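Local coordinates for protein threonine phosphate decarboxylase-like enzyme (Sulfurospirillum multivorans, PDB 6OUX) that decarboxylates L-serine O-phosphate to ethanolamine O-phosphate in a pyridoxal phosphate-dependent step of norcobamide biosynthesis, at residues A[50-59]-A[242-250]. Numbering follows the deposited sequence.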
# COMPACT_ATOMS: atom_id res chain seq x y z
N LEU A 50 13.85 -12.00 -2.95
CA LEU A 50 13.38 -13.33 -2.63
C LEU A 50 12.06 -13.57 -3.36
O LEU A 50 11.13 -12.77 -3.30
CB LEU A 50 13.26 -13.48 -1.17
CG LEU A 50 14.47 -12.99 -0.38
CD1 LEU A 50 14.16 -13.08 1.08
CD2 LEU A 50 15.74 -13.77 -0.69
N SER A 51 12.04 -14.63 -4.13
CA SER A 51 10.91 -14.93 -4.96
C SER A 51 10.96 -16.42 -5.22
O SER A 51 11.89 -17.09 -4.81
CB SER A 51 11.06 -14.19 -6.27
OG SER A 51 9.81 -14.16 -6.89
N ASN A 52 9.96 -16.95 -5.91
CA ASN A 52 10.03 -18.24 -6.52
C ASN A 52 9.77 -17.94 -8.03
O ASN A 52 8.65 -17.64 -8.40
CB ASN A 52 8.99 -19.21 -5.90
CG ASN A 52 8.86 -20.54 -6.68
OD1 ASN A 52 9.44 -20.73 -7.78
ND2 ASN A 52 8.08 -21.43 -6.17
N PRO A 53 10.79 -18.03 -8.87
CA PRO A 53 10.60 -17.68 -10.27
C PRO A 53 9.63 -18.62 -11.00
O PRO A 53 8.92 -18.17 -11.93
CB PRO A 53 12.02 -17.67 -10.85
CG PRO A 53 12.86 -18.46 -9.89
CD PRO A 53 12.18 -18.44 -8.56
N TYR A 54 9.49 -19.85 -10.54
CA TYR A 54 8.46 -20.74 -11.10
C TYR A 54 7.02 -20.34 -10.75
O TYR A 54 6.11 -20.43 -11.56
CB TYR A 54 8.75 -22.19 -10.73
CG TYR A 54 10.14 -22.69 -11.10
CD1 TYR A 54 10.46 -23.04 -12.41
CD2 TYR A 54 11.12 -22.80 -10.16
CE1 TYR A 54 11.73 -23.52 -12.75
CE2 TYR A 54 12.38 -23.30 -10.46
CZ TYR A 54 12.71 -23.64 -11.76
OH TYR A 54 14.01 -24.14 -12.04
N ALA A 55 6.79 -19.83 -9.54
CA ALA A 55 5.46 -19.31 -9.26
C ALA A 55 5.22 -17.98 -9.95
O ALA A 55 4.11 -17.66 -10.27
CB ALA A 55 5.28 -19.13 -7.78
N SER A 56 6.26 -17.16 -10.01
CA SER A 56 6.14 -15.87 -10.61
C SER A 56 5.69 -16.01 -12.11
O SER A 56 4.73 -15.38 -12.52
CB SER A 56 7.50 -15.19 -10.43
OG SER A 56 7.46 -14.01 -11.15
N GLU A 57 6.32 -16.91 -12.85
CA GLU A 57 5.99 -17.22 -14.27
C GLU A 57 4.57 -17.73 -14.35
O GLU A 57 3.84 -17.28 -15.20
CB GLU A 57 6.94 -18.27 -14.92
CG GLU A 57 8.41 -17.88 -14.94
CD GLU A 57 9.29 -18.61 -15.94
OE1 GLU A 57 8.86 -19.60 -16.59
OE2 GLU A 57 10.47 -18.19 -16.07
N LEU A 58 4.15 -18.59 -13.41
CA LEU A 58 2.77 -19.06 -13.34
C LEU A 58 1.76 -17.94 -13.19
O LEU A 58 0.81 -17.86 -13.95
CB LEU A 58 2.56 -20.06 -12.22
CG LEU A 58 1.18 -20.74 -12.08
CD1 LEU A 58 1.00 -21.66 -13.26
CD2 LEU A 58 1.11 -21.52 -10.76
N VAL A 59 1.98 -17.07 -12.20
CA VAL A 59 1.11 -15.92 -11.98
C VAL A 59 1.08 -14.99 -13.18
O VAL A 59 0.01 -14.55 -13.56
CB VAL A 59 1.48 -15.16 -10.70
CG1 VAL A 59 0.53 -13.97 -10.47
CG2 VAL A 59 1.31 -16.08 -9.50
N LEU A 242 2.50 -12.73 1.12
CA LEU A 242 2.05 -13.43 -0.10
C LEU A 242 2.91 -13.13 -1.33
O LEU A 242 2.68 -13.75 -2.37
CB LEU A 242 0.59 -13.11 -0.39
CG LEU A 242 -0.40 -13.58 0.67
CD1 LEU A 242 -1.76 -12.95 0.40
CD2 LEU A 242 -0.50 -15.11 0.65
N SER A 243 3.94 -12.30 -1.19
CA SER A 243 4.79 -11.85 -2.31
C SER A 243 6.10 -12.68 -2.51
O SER A 243 6.56 -12.91 -3.63
CB SER A 243 5.01 -10.32 -2.14
OG SER A 243 3.69 -9.63 -2.08
N LYS A 244 6.66 -13.21 -1.45
CA LYS A 244 7.91 -13.93 -1.61
C LYS A 244 7.79 -15.41 -1.98
O LYS A 244 8.82 -16.08 -2.20
CB LYS A 244 8.75 -13.75 -0.35
CG LYS A 244 9.07 -12.28 -0.14
CD LYS A 244 9.54 -12.00 1.28
CE LYS A 244 9.54 -10.51 1.53
NZ LYS A 244 10.54 -10.19 2.58
N ASP A 245 6.56 -15.93 -2.03
CA ASP A 245 6.33 -17.32 -2.44
C ASP A 245 5.43 -17.37 -3.69
O ASP A 245 5.85 -17.87 -4.73
CB ASP A 245 5.86 -18.21 -1.26
CG ASP A 245 4.60 -17.70 -0.54
OD1 ASP A 245 3.98 -16.69 -0.93
OD2 ASP A 245 4.23 -18.32 0.46
N PHE A 246 4.21 -16.83 -3.60
CA PHE A 246 3.36 -16.70 -4.81
C PHE A 246 3.99 -15.71 -5.80
O PHE A 246 3.51 -15.58 -6.92
CB PHE A 246 1.91 -16.31 -4.49
CG PHE A 246 1.18 -17.32 -3.63
CD1 PHE A 246 0.58 -18.45 -4.19
CD2 PHE A 246 1.06 -17.13 -2.24
CE1 PHE A 246 -0.10 -19.37 -3.39
CE2 PHE A 246 0.38 -18.04 -1.45
CZ PHE A 246 -0.21 -19.16 -2.03
N GLY A 247 5.04 -15.00 -5.35
CA GLY A 247 6.10 -14.47 -6.21
C GLY A 247 5.54 -13.49 -7.18
O GLY A 247 4.99 -13.90 -8.19
N ILE A 248 5.70 -12.20 -6.90
CA ILE A 248 4.99 -11.15 -7.63
C ILE A 248 5.47 -9.83 -7.07
O ILE A 248 4.80 -9.23 -6.24
CB ILE A 248 3.45 -11.28 -7.47
CG1 ILE A 248 2.94 -12.47 -8.25
CG2 ILE A 248 2.74 -10.06 -8.03
CD1 ILE A 248 1.53 -12.86 -7.85
N ALA A 249 6.61 -9.40 -7.59
CA ALA A 249 7.40 -8.29 -7.05
C ALA A 249 6.62 -7.01 -6.82
O ALA A 249 6.53 -6.53 -5.69
CB ALA A 249 8.60 -8.01 -7.97
N GLY A 250 6.04 -6.47 -7.90
CA GLY A 250 5.41 -5.16 -7.89
C GLY A 250 4.01 -5.10 -7.32
O GLY A 250 3.35 -4.04 -7.45
O HOH W 1 6.50 -20.57 -3.93
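A55 directs its methyl group at the backbone carbonyl of D245, CB lying 3.3 Å from D245 O, and N52 CB approaches that same oxygen. The start of helix 53-68 thus packs mainly against main chain of residues 242-250, part of the loop between strands 236-241 and 254-257. N52 is the N-cap: CG is anti to the backbone N (chi1 170°), which turns OD1 to Y54 N and A55 N in two weak capping bonds. Its other amide atom, ND2, gives a hydrogen bond to a water at 2.9 Å, and this water donates to D245 O, also at 2.9 Å; A298 O is a second acceptor for ND2. D245 CB points away from the helix; its OD1 accepts from F246 N at 2.7 Å, while OD2 forms a salt bridge with K240.

One turn on from N52, S56 CA makes a C-H...O contact with G247 O (3.3 Å, 143° at the hydrogen), although G247 is poorly ordered. V59 CG2, anti to the carbonyl carbon, meets F246 O at 3.4 Å. At the other end, K244 runs its CG past L50 O (3.8 Å), and the L50 side chain reaches R369, assigned to O-phospho-L-serine binding, consistent with this end lying beside the substrate site.

No direct hydrogen bond crosses the contact. F246 O and G247 O are buried without a hydrogen-bonding partner, implying that cohesion rests on van der Waals contacts of helix carbons with loop carbonyl oxygens, the C-H...O contact of S56 and a single bridging water.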